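Local coordinates for protein Trypsin/factor XIIA inhibitor (Zea mays, PDB 1BEA) that inhibits mammalian trypsin and, specifically, activated Hageman factor (factor XIIa), as a secreted monomeric member of the cereal trypsin/alpha-amylase inhibitor family, at residues Asn15-Pro18 and Ser19-Trp22; Arg56-Ala59 and Leu60-Met64. One frame throughout, in Å; residues are numbered along the deposited sequence.

Contact 1. Residues Asn15-Pro18 and Ser19-Trp22; sequences NPLP and SCRW
Leu-17 meets Cys-20 and Arg-21 where the chain turns into helix 18-29, and its carbonyl oxygen opens the helix. That oxygen accepts two backbone N-H groups: Arg-21 N at 3.1 Å, nearly in line with the C=O bond, and Cys-20 N at 2.8 Å, from above the carbonyl plane and with a more bent N-H angle of 130°. Leu-17 holds the N-cap position but has no side-chain acceptor to cap with. The N-H of Ser-19 in the first turn is instead taken by the carboxylate of Glu-47, on helix 37-49. Pro-18 suits the first helical position, since its ring restricts phi to helical values and it has no N-H to satisfy there.

Followed outward, the Leu-17 side chain touches the helix first at CB, which lies 3.7 Å from CB of Cys-20 and 3.8 Å from its SG. CG sits beside the backbone N (chi1 -42°), and the tip runs on into the interior, where CD1 of Leu-17 meets CD2 of Leu-60 and the side chain also touches Ala-59, Leu-48 and Ile-51. Arg-21 stays close only at its root, CB lying 3.3 Å from Pro-18 O, before its chain bends at chi3 (-72°). Trp-22 brings CD1 of its indole to 3.6 Å from the same Pro-18 oxygen, at an oblique approach. With Cys-20 disulfide-bonded to Cys-44 and Arg-21 NH1 hydrogen-bonded to Arg-79 O, this helix start is tied covalently to helix 37-49, while the apolar Leu-17 fills the interior beside it.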
ATOM      1  N   ASN A  15       9.434  -4.571   2.026  1.00 33.46           N
ATOM      2  CA  ASN A  15       8.153  -5.241   1.856  1.00 37.63           C
ATOM      3  C   ASN A  15       7.154  -4.528   2.746  1.00 32.96           C
ATOM      4  O   ASN A  15       6.690  -5.031   3.762  1.00 39.13           O
ATOM      5  CB  ASN A  15       8.338  -6.712   2.203  1.00 44.44           C
ATOM      6  CG  ASN A  15       9.057  -7.446   1.083  1.00 57.18           C
ATOM      7  OD1 ASN A  15       8.722  -7.243  -0.107  1.00 63.04           O
ATOM      8  ND2 ASN A  15      10.055  -8.270   1.427  1.00 54.54           N
ATOM      9  N   PRO A  16       6.796  -3.330   2.339  1.00 26.09           N
ATOM     10  CA  PRO A  16       5.868  -2.511   3.098  1.00 21.86           C
ATOM     11  C   PRO A  16       4.390  -2.823   3.006  1.00 22.88           C
ATOM     12  O   PRO A  16       3.910  -3.377   2.020  1.00 20.51           O
ATOM     13  CB  PRO A  16       6.160  -1.114   2.569  1.00 21.01           C
ATOM     14  CG  PRO A  16       6.442  -1.327   1.149  1.00 15.99           C
ATOM     15  CD  PRO A  16       7.207  -2.662   1.090  1.00 24.16           C
ATOM     16  N   LEU A  17       3.682  -2.409   4.051  1.00 20.84           N
ATOM     17  CA  LEU A  17       2.242  -2.523   4.151  1.00 21.87           C
ATOM     18  C   LEU A  17       1.711  -3.932   3.801  1.00 21.63           C
ATOM     19  O   LEU A  17       0.758  -4.067   3.039  1.00 22.12           O
ATOM     20  CB  LEU A  17       1.611  -1.427   3.248  1.00  9.73           C
ATOM     21  CG  LEU A  17       2.202   0.007   3.236  1.00 20.46           C
ATOM     22  CD1 LEU A  17       1.461   0.881   2.187  1.00 14.87           C
ATOM     23  CD2 LEU A  17       2.056   0.631   4.582  1.00 12.67           C
ATOM     24  N   PRO A  18       2.278  -4.993   4.434  1.00 22.63           N
ATOM     25  CA  PRO A  18       1.881  -6.390   4.194  1.00 20.33           C
ATOM     26  C   PRO A  18       0.395  -6.571   4.401  1.00 24.36           C
ATOM     27  O   PRO A  18      -0.225  -7.344   3.682  1.00 26.28           O
ATOM     28  CB  PRO A  18       2.646  -7.204   5.252  1.00 20.31           C
ATOM     29  CG  PRO A  18       3.707  -6.322   5.776  1.00 23.03           C
ATOM     30  CD  PRO A  18       3.278  -4.885   5.525  1.00 22.13           C
ATOM     31  N   SER A  19      -0.163  -5.891   5.410  1.00 18.83           N
ATOM     32  CA  SER A  19      -1.593  -6.012   5.719  1.00 21.97           C
ATOM     33  C   SER A  19      -2.449  -5.239   4.727  1.00 22.23           C
ATOM     34  O   SER A  19      -3.643  -5.526   4.555  1.00 23.43           O
ATOM     35  CB  SER A  19      -1.922  -5.456   7.113  1.00 20.35           C
ATOM     36  OG  SER A  19      -1.501  -6.315   8.162  1.00 22.28           O
ATOM     37  N   CYS A  20      -1.874  -4.218   4.106  1.00 16.72           N
ATOM     38  CA  CYS A  20      -2.679  -3.458   3.156  1.00  5.64           C
ATOM     39  C   CYS A  20      -2.851  -4.290   1.941  1.00 14.10           C
ATOM     40  O   CYS A  20      -3.916  -4.261   1.366  1.00 18.76           O
ATOM     41  CB  CYS A  20      -2.004  -2.157   2.813  1.00 18.00           C
ATOM     42  SG  CYS A  20      -2.019  -1.023   4.231  1.00 19.19           S
ATOM     43  N   ARG A  21      -1.811  -5.059   1.571  1.00 13.81           N
ATOM     44  CA  ARG A  21      -1.858  -5.988   0.418  1.00 16.37           C
ATOM     45  C   ARG A  21      -3.104  -6.847   0.482  1.00 14.84           C
ATOM     46  O   ARG A  21      -3.860  -6.879  -0.491  1.00 28.90           O
ATOM     47  CB  ARG A  21      -0.654  -6.938   0.395  1.00 19.46           C
ATOM     48  CG  ARG A  21      -0.634  -7.894  -0.797  1.00 18.57           C
ATOM     49  CD  ARG A  21       0.672  -8.693  -0.885  1.00 21.76           C
ATOM     50  NE  ARG A  21       1.820  -7.881  -1.299  1.00 26.29           N
ATOM     51  CZ  ARG A  21       2.057  -7.449  -2.546  1.00 33.77           C
ATOM     52  NH1 ARG A  21       1.214  -7.722  -3.551  1.00 29.94           N
ATOM     53  NH2 ARG A  21       3.149  -6.718  -2.786  1.00 36.70           N
ATOM     54  N   TRP A  22      -3.308  -7.524   1.629  1.00 18.02           N
ATOM     55  CA  TRP A  22      -4.435  -8.436   1.930  1.00 14.58           C
ATOM     56  C   TRP A  22      -5.766  -7.758   2.070  1.00 22.01           C
ATOM     57  O   TRP A  22      -6.800  -8.352   1.772  1.00 19.09           O
ATOM     58  CB  TRP A  22      -4.200  -9.196   3.251  1.00 22.60           C
ATOM     59  CG  TRP A  22      -3.098 -10.154   3.179  1.00 17.55           C
ATOM     60  CD1 TRP A  22      -2.163 -10.385   4.137  1.00 32.18           C
ATOM     61  CD2 TRP A  22      -2.730 -10.951   2.049  1.00 26.50           C
ATOM     62  NE1 TRP A  22      -1.223 -11.272   3.670  1.00 25.75           N
ATOM     63  CE2 TRP A  22      -1.542 -11.636   2.391  1.00 27.68           C
ATOM     64  CE3 TRP A  22      -3.283 -11.156   0.770  1.00 26.72           C
ATOM     65  CZ2 TRP A  22      -0.900 -12.508   1.506  1.00 24.13           C
ATOM     66  CZ3 TRP A  22      -2.655 -12.012  -0.096  1.00 26.85           C
ATOM     67  CH2 TRP A  22      -1.469 -12.684   0.269  1.00 32.22           C
TER

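Contact 2. Residues Arg56-Ala59 and Leu60-Met64; sequences RCTA and LSILM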
ATOM      1  N   ARG A  56       4.301   8.487   3.064  1.00 23.66           N
ATOM      2  CA  ARG A  56       3.118   7.662   2.935  1.00 19.24           C
ATOM      3  C   ARG A  56       2.686   7.363   1.510  1.00 25.04           C
ATOM      4  O   ARG A  56       2.409   6.207   1.175  1.00 29.86           O
ATOM      5  CB  ARG A  56       2.003   8.233   3.797  1.00 18.26           C
ATOM      6  CG  ARG A  56       2.151   7.768   5.238  1.00 21.62           C
ATOM      7  CD  ARG A  56       1.400   8.618   6.222  1.00 26.30           C
ATOM      8  NE  ARG A  56       1.796   8.420   7.629  1.00 23.16           N
ATOM      9  CZ  ARG A  56       1.403   9.218   8.621  1.00 25.81           C
ATOM     10  NH1 ARG A  56       0.625  10.243   8.350  1.00 19.58           N
ATOM     11  NH2 ARG A  56       1.790   9.010   9.867  1.00 17.85           N
ATOM     12  N   CYS A  57       2.675   8.354   0.635  1.00 23.75           N
ATOM     13  CA  CYS A  57       2.264   8.100  -0.758  1.00 29.81           C
ATOM     14  C   CYS A  57       3.260   7.195  -1.493  1.00 28.42           C
ATOM     15  O   CYS A  57       2.907   6.382  -2.350  1.00 27.35           O
ATOM     16  CB  CYS A  57       2.116   9.420  -1.528  1.00 33.15           C
ATOM     17  SG  CYS A  57       0.778  10.546  -0.994  1.00 35.33           S
ATOM     18  N   THR A  58       4.521   7.368  -1.173  1.00 24.42           N
ATOM     19  CA  THR A  58       5.538   6.560  -1.786  1.00 26.67           C
ATOM     20  C   THR A  58       5.348   5.103  -1.352  1.00 26.64           C
ATOM     21  O   THR A  58       5.430   4.187  -2.161  1.00 22.27           O
ATOM     22  CB  THR A  58       6.895   7.100  -1.367  1.00 31.07           C
ATOM     23  OG1 THR A  58       7.005   8.450  -1.833  1.00 35.91           O
ATOM     24  CG2 THR A  58       8.032   6.304  -1.978  1.00 34.27           C
ATOM     25  N   ALA A  59       5.090   4.886  -0.069  1.00 21.88           N
ATOM     26  CA  ALA A  59       4.886   3.536   0.420  1.00 19.83           C
ATOM     27  C   ALA A  59       3.730   2.935  -0.407  1.00 21.50           C
ATOM     28  O   ALA A  59       3.861   1.842  -0.938  1.00 21.84           O
ATOM     29  CB  ALA A  59       4.525   3.608   1.840  1.00 21.29           C
ATOM     30  N   LEU A  60       2.617   3.668  -0.518  1.00 19.00           N
ATOM     31  CA  LEU A  60       1.450   3.237  -1.293  1.00 21.92           C
ATOM     32  C   LEU A  60       1.872   2.869  -2.703  1.00 23.06           C
ATOM     33  O   LEU A  60       1.529   1.801  -3.269  1.00 29.93           O
ATOM     34  CB  LEU A  60       0.450   4.380  -1.405  1.00 22.23           C
ATOM     35  CG  LEU A  60      -0.611   4.463  -0.341  1.00 24.63           C
ATOM     36  CD1 LEU A  60      -1.849   5.224  -0.840  1.00 31.30           C
ATOM     37  CD2 LEU A  60      -0.950   3.051   0.040  1.00 29.68           C
ATOM     38  N   SER A  61       2.627   3.768  -3.305  1.00 19.70           N
ATOM     39  CA  SER A  61       3.102   3.516  -4.643  1.00 18.32           C
ATOM     40  C   SER A  61       3.977   2.239  -4.732  1.00 23.58           C
ATOM     41  O   SER A  61       3.887   1.447  -5.670  1.00 19.68           O
ATOM     42  CB  SER A  61       3.866   4.725  -5.112  1.00 24.12           C
ATOM     43  OG  SER A  61       4.356   4.514  -6.416  1.00 31.55           O
ATOM     44  N   ILE A  62       4.834   2.021  -3.761  1.00 23.55           N
ATOM     45  CA  ILE A  62       5.656   0.828  -3.829  1.00 22.23           C
ATOM     46  C   ILE A  62       4.733  -0.381  -3.730  1.00 19.97           C
ATOM     47  O   ILE A  62       4.879  -1.352  -4.440  1.00 25.71           O
ATOM     48  CB  ILE A  62       6.678   0.869  -2.700  1.00 24.85           C
ATOM     49  CG1 ILE A  62       7.751   1.894  -3.088  1.00 20.21           C
ATOM     50  CG2 ILE A  62       7.245  -0.552  -2.416  1.00 24.48           C
ATOM     51  CD1 ILE A  62       8.809   2.191  -2.041  1.00 19.25           C
ATOM     52  N   LEU A  63       3.742  -0.299  -2.867  1.00 18.07           N
ATOM     53  CA  LEU A  63       2.842  -1.405  -2.743  1.00 18.24           C
ATOM     54  C   LEU A  63       2.076  -1.609  -4.038  1.00 20.28           C
ATOM     55  O   LEU A  63       1.932  -2.749  -4.480  1.00 21.28           O
ATOM     56  CB  LEU A  63       1.871  -1.187  -1.569  1.00 14.96           C
ATOM     57  CG  LEU A  63       0.781  -2.260  -1.495  1.00 24.45           C
ATOM     58  CD1 LEU A  63       1.417  -3.513  -0.827  1.00 23.09           C
ATOM     59  CD2 LEU A  63      -0.500  -1.783  -0.739  1.00 14.67           C
ATOM     60  N   MET A  64       1.621  -0.542  -4.694  1.00 16.11           N
ATOM     61  CA  MET A  64       0.846  -0.746  -5.910  1.00 18.67           C
ATOM     62  C   MET A  64       1.678  -1.289  -7.067  1.00 24.26           C
ATOM     63  O   MET A  64       1.363  -2.312  -7.706  1.00 23.09           O
ATOM     64  CB  MET A  64       0.231   0.560  -6.379  1.00 21.08           C
ATOM     65  CG  MET A  64      -0.892   1.116  -5.543  1.00 20.79           C
ATOM     66  SD  MET A  64      -1.217   2.929  -5.863  1.00 31.83           S
ATOM     67  CE  MET A  64      -1.668   2.910  -7.639  1.00 20.46           C
TER
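From Arg-56 to Leu-63 the backbone is regular alpha-helix, with four successive i to i+4 bonds in which the N-H groups of Leu-60, Ser-61, Ile-62 and Leu-63 are hydrogen-bonded, in that order, to the carbonyls of Arg-56, Cys-57, Thr-58 and Ala-59, the straightest being Leu-60 N to Arg-56 O (3.1 Å, 171°).

Thr-58 and Ile-62, one turn apart, form the side-chain pair. CG2 of Thr-58, anti to its backbone N, reaches CD1 of Ile-62 at 4.2 Å, a loose methyl contact between chains that cross at a slant. Ile-62 also lays CG1 3.4 Å from Thr-58 O, because chi1 (-75°) swings that branch beside its own N and back along the helix. CB of Leu-60 lies 3.3 Å from Cys-57 O, a spacing set by the helix itself. Ala-59, small and buried, suits the side turned to Leu-17 and Ile-51; Leu-63, also buried, packs on Cys-20 and Arg-21 of helix 18-29.

Two residues fasten the first turn elsewhere: Cys-57 is joined by a disulfide to Cys-115, and the guanidinium of Arg-56 is bound by the carbonyls of Ile-51, Ala-49 and Ala-107. With the carbonyls of 56-59 and the N-H groups of 60-63 paired along the helix, leucine, isoleucine and alanine can present hydrocarbon to the protein interior, while the charged end of Arg-56 spends its donors on main-chain oxygens of neighbouring segments.

Overall arrangement
Contact 1 comes first along the chain, at the start of helix 18-29, and contact 2 follows on helix 56-65; helix 37-49 lies between them in sequence. Their centres are about 10 Å apart, and they touch. Pro-16 CG packs 3.7 Å from Ile-62 CG2, and Cys-20 CB lies 3.9 Å from Leu-63 CD2, so the loop and first turn of 15-22 rest on one flank of helix 56-65. Both belong to the prolamin-clan helical fold, which combines apolar packing between helices with disulfides such as Cys-20 to Cys-44. The reactive-site pair Arg-34 and Leu-35, where target proteases cleave, follows helix 18-29; the side chain of Leu-35 is about 7 Å from that of Ser-19.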